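Local atomic coordinates of galactose-binding lectin (Arachis hypogaea, PDB entry 6VAW), a protein that binds D-galactose and galactosides as a homotetrameric legume lectin that carries calcium and manganese ions. Residues W153-T164 with V176-T186. Residues are numbered along the deposited sequence; the frame is centred on the assembly and turned at random.
Sequences WNSVSGAVVKVT and VAVTNDNGDIT
Strands 159-164 and 176-179 run antiparallel, their axes approaching to 4.7 Å with directions 159° apart, with Lys162-Thr179 and Thr164-Ala177 as hydrogen-bonded pairs around the non-hydrogen-bonded pair Val163-Val178. Thr179 N to Lys162 O is the shortest of the four backbone bonds, 2.8 Å and nearly straight. Past Thr179 the direct ladder gives way to solvent: one water donates to both Val160 O and Thr179 O, and another links Val160 N to Asp181 OD1, where Ala159 CB also meets Asp181 CB at 3.8 Å. Trp153, ahead of the strand in sequence, meets Val178, Asn180 and Thr186. Its NE1 donates to Asn180 OD1 (2.8 Å), on a lone pair in the carbonyl plane, but the bond is bent, 131° at the hydrogen, in part because the oxygen is tilted out of the indole plane. Asp184 O, just past the Asn180-Gly183 type I turn, accepts from both Asn180 N and ND2; the ND2 bond helps fix the rotation of the side-chain amide, though ND2 sits above the carbonyl plane. With CG1 anti to the backbone N (chi1 -173°), Val178 puts that methyl 3.7 Å from Trp153 NE1 and 3.5 Å from Val161 CG1. This hairpin belongs to the larger sheet of the legume lectin sandwich: strand 64-74 flanks 159-168, strand 185-191 flanks 173-179, and Val163 and Val178 pack on Phe122 of the facing sheet, whose strand 117-123 carries metal ligands Glu121 and Asp123.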
# COMPACT_ATOMS: atom_id res chain seq x y z
N TRP A 153 25.04 -19.86 -10.03
CA TRP A 153 24.59 -19.44 -8.72
C TRP A 153 25.03 -20.51 -7.71
O TRP A 153 25.58 -21.54 -8.11
CB TRP A 153 23.05 -19.23 -8.79
CG TRP A 153 22.35 -18.90 -7.51
CD1 TRP A 153 22.47 -17.76 -6.77
CD2 TRP A 153 21.36 -19.70 -6.85
NE1 TRP A 153 21.63 -17.81 -5.68
CE2 TRP A 153 20.94 -18.99 -5.70
CE3 TRP A 153 20.77 -20.95 -7.13
CZ2 TRP A 153 19.96 -19.49 -4.83
CZ3 TRP A 153 19.81 -21.45 -6.25
CH2 TRP A 153 19.42 -20.72 -5.12
N ASN A 154 24.89 -20.23 -6.43
CA ASN A 154 25.26 -21.21 -5.40
C ASN A 154 24.13 -21.32 -4.39
O ASN A 154 23.78 -20.31 -3.77
CB ASN A 154 26.59 -20.83 -4.73
CG ASN A 154 27.07 -21.79 -3.66
OD1 ASN A 154 26.84 -23.01 -3.72
ND2 ASN A 154 27.76 -21.26 -2.66
N SER A 155 23.54 -22.53 -4.24
CA SER A 155 22.47 -22.72 -3.26
C SER A 155 23.10 -23.12 -1.92
O SER A 155 23.66 -24.21 -1.79
CB SER A 155 21.44 -23.74 -3.73
OG SER A 155 20.35 -23.87 -2.83
N VAL A 156 23.05 -22.21 -0.94
CA VAL A 156 23.62 -22.40 0.40
C VAL A 156 22.53 -22.98 1.32
O VAL A 156 21.46 -22.39 1.49
CB VAL A 156 24.24 -21.08 0.95
CG1 VAL A 156 24.77 -21.27 2.37
CG2 VAL A 156 25.34 -20.56 0.02
N SER A 157 22.81 -24.15 1.90
CA SER A 157 21.87 -24.85 2.79
C SER A 157 21.56 -24.03 4.04
O SER A 157 22.48 -23.59 4.73
CB SER A 157 22.41 -26.22 3.18
OG SER A 157 21.47 -26.94 3.96
N GLY A 158 20.27 -23.81 4.30
CA GLY A 158 19.78 -23.02 5.43
C GLY A 158 19.80 -21.51 5.24
O GLY A 158 19.43 -20.78 6.16
N ALA A 159 20.25 -21.02 4.07
CA ALA A 159 20.33 -19.60 3.81
C ALA A 159 19.03 -19.03 3.27
O ALA A 159 18.41 -19.63 2.38
CB ALA A 159 21.47 -19.30 2.84
N VAL A 160 18.60 -17.86 3.79
CA VAL A 160 17.42 -17.18 3.30
C VAL A 160 17.85 -16.39 2.06
O VAL A 160 18.80 -15.61 2.12
CB VAL A 160 16.73 -16.29 4.37
CG1 VAL A 160 15.56 -15.52 3.78
CG2 VAL A 160 16.27 -17.13 5.55
N VAL A 161 17.19 -16.65 0.93
CA VAL A 161 17.47 -16.00 -0.36
C VAL A 161 16.33 -15.01 -0.68
O VAL A 161 15.16 -15.36 -0.53
CB VAL A 161 17.68 -17.06 -1.48
CG1 VAL A 161 17.96 -16.37 -2.82
CG2 VAL A 161 18.79 -18.05 -1.14
N LYS A 162 16.68 -13.78 -1.09
CA LYS A 162 15.75 -12.73 -1.49
C LYS A 162 15.79 -12.57 -3.01
O LYS A 162 16.88 -12.58 -3.60
CB LYS A 162 16.06 -11.38 -0.79
CG LYS A 162 15.90 -11.44 0.72
CD LYS A 162 16.04 -10.10 1.40
CE LYS A 162 15.77 -10.27 2.87
NZ LYS A 162 16.85 -11.03 3.59
N VAL A 163 14.63 -12.47 -3.63
CA VAL A 163 14.52 -12.33 -5.09
C VAL A 163 13.59 -11.16 -5.40
O VAL A 163 12.55 -10.99 -4.77
CB VAL A 163 14.04 -13.64 -5.79
CG1 VAL A 163 14.07 -13.48 -7.32
CG2 VAL A 163 14.87 -14.86 -5.36
N THR A 164 13.95 -10.38 -6.41
CA THR A 164 13.16 -9.30 -6.93
C THR A 164 13.07 -9.53 -8.42
O THR A 164 14.08 -9.83 -9.06
CB THR A 164 13.75 -7.93 -6.54
OG1 THR A 164 13.52 -7.71 -5.15
CG2 THR A 164 13.10 -6.78 -7.29
N VAL A 176 15.67 -10.27 -13.22
CA VAL A 176 15.73 -11.00 -11.94
C VAL A 176 17.00 -10.61 -11.17
O VAL A 176 18.09 -10.68 -11.73
CB VAL A 176 15.68 -12.54 -12.17
CG1 VAL A 176 15.67 -13.31 -10.85
CG2 VAL A 176 14.50 -12.94 -13.05
N ALA A 177 16.84 -10.27 -9.89
CA ALA A 177 17.97 -9.99 -8.99
C ALA A 177 17.81 -10.90 -7.78
O ALA A 177 16.77 -10.86 -7.12
CB ALA A 177 18.02 -8.51 -8.58
N VAL A 178 18.84 -11.70 -7.52
CA VAL A 178 18.89 -12.68 -6.43
C VAL A 178 19.95 -12.27 -5.42
O VAL A 178 21.13 -12.17 -5.78
CB VAL A 178 19.17 -14.09 -7.00
CG1 VAL A 178 19.06 -15.16 -5.93
CG2 VAL A 178 18.27 -14.39 -8.19
N THR A 179 19.54 -12.01 -4.17
CA THR A 179 20.43 -11.58 -3.09
C THR A 179 20.74 -12.75 -2.18
O THR A 179 19.84 -13.26 -1.52
CB THR A 179 19.83 -10.39 -2.30
OG1 THR A 179 19.49 -9.33 -3.20
CG2 THR A 179 20.78 -9.83 -1.26
N ASN A 180 22.02 -13.14 -2.11
CA ASN A 180 22.47 -14.25 -1.27
C ASN A 180 22.83 -13.78 0.16
O ASN A 180 22.84 -12.58 0.46
CB ASN A 180 23.66 -14.96 -1.91
CG ASN A 180 23.36 -15.49 -3.28
OD1 ASN A 180 22.76 -16.56 -3.44
ND2 ASN A 180 23.72 -14.71 -4.31
N ASP A 181 23.13 -14.78 1.02
CA ASP A 181 23.50 -14.69 2.43
C ASP A 181 24.82 -13.93 2.61
O ASP A 181 24.92 -13.12 3.53
CB ASP A 181 23.64 -16.14 2.99
CG ASP A 181 23.72 -16.28 4.49
OD1 ASP A 181 22.84 -15.71 5.19
OD2 ASP A 181 24.59 -17.03 4.97
N ASN A 182 25.82 -14.19 1.73
CA ASN A 182 27.14 -13.58 1.78
C ASN A 182 27.11 -12.11 1.26
O ASN A 182 28.17 -11.48 1.15
CB ASN A 182 28.16 -14.45 1.00
CG ASN A 182 28.25 -14.25 -0.50
OD1 ASN A 182 29.35 -14.25 -1.05
ND2 ASN A 182 27.12 -14.12 -1.20
N GLY A 183 25.91 -11.61 0.95
CA GLY A 183 25.68 -10.25 0.48
C GLY A 183 25.74 -10.00 -1.02
O GLY A 183 25.23 -8.98 -1.48
N ASP A 184 26.36 -10.91 -1.78
CA ASP A 184 26.52 -10.78 -3.24
C ASP A 184 25.19 -10.90 -3.99
O ASP A 184 24.30 -11.61 -3.54
CB ASP A 184 27.49 -11.84 -3.78
CG ASP A 184 28.94 -11.72 -3.33
OD1 ASP A 184 29.22 -10.91 -2.41
OD2 ASP A 184 29.80 -12.44 -3.88
N ILE A 185 25.07 -10.19 -5.12
CA ILE A 185 23.90 -10.25 -5.97
C ILE A 185 24.23 -11.03 -7.24
O ILE A 185 25.35 -10.97 -7.74
CB ILE A 185 23.21 -8.88 -6.31
CG1 ILE A 185 24.20 -7.80 -6.75
CG2 ILE A 185 22.32 -8.39 -5.18
CD1 ILE A 185 24.05 -7.51 -8.12
N THR A 186 23.24 -11.77 -7.74
CA THR A 186 23.23 -12.51 -9.00
C THR A 186 22.07 -11.95 -9.84
O THR A 186 20.97 -11.79 -9.31
CB THR A 186 23.09 -14.02 -8.75
OG1 THR A 186 24.09 -14.44 -7.82
CG2 THR A 186 23.18 -14.85 -10.03
O HOH W 1 19.36 -13.03 1.12
O HOH W 2 20.30 -16.65 5.64
O HOH W 3 17.05 -9.53 -4.40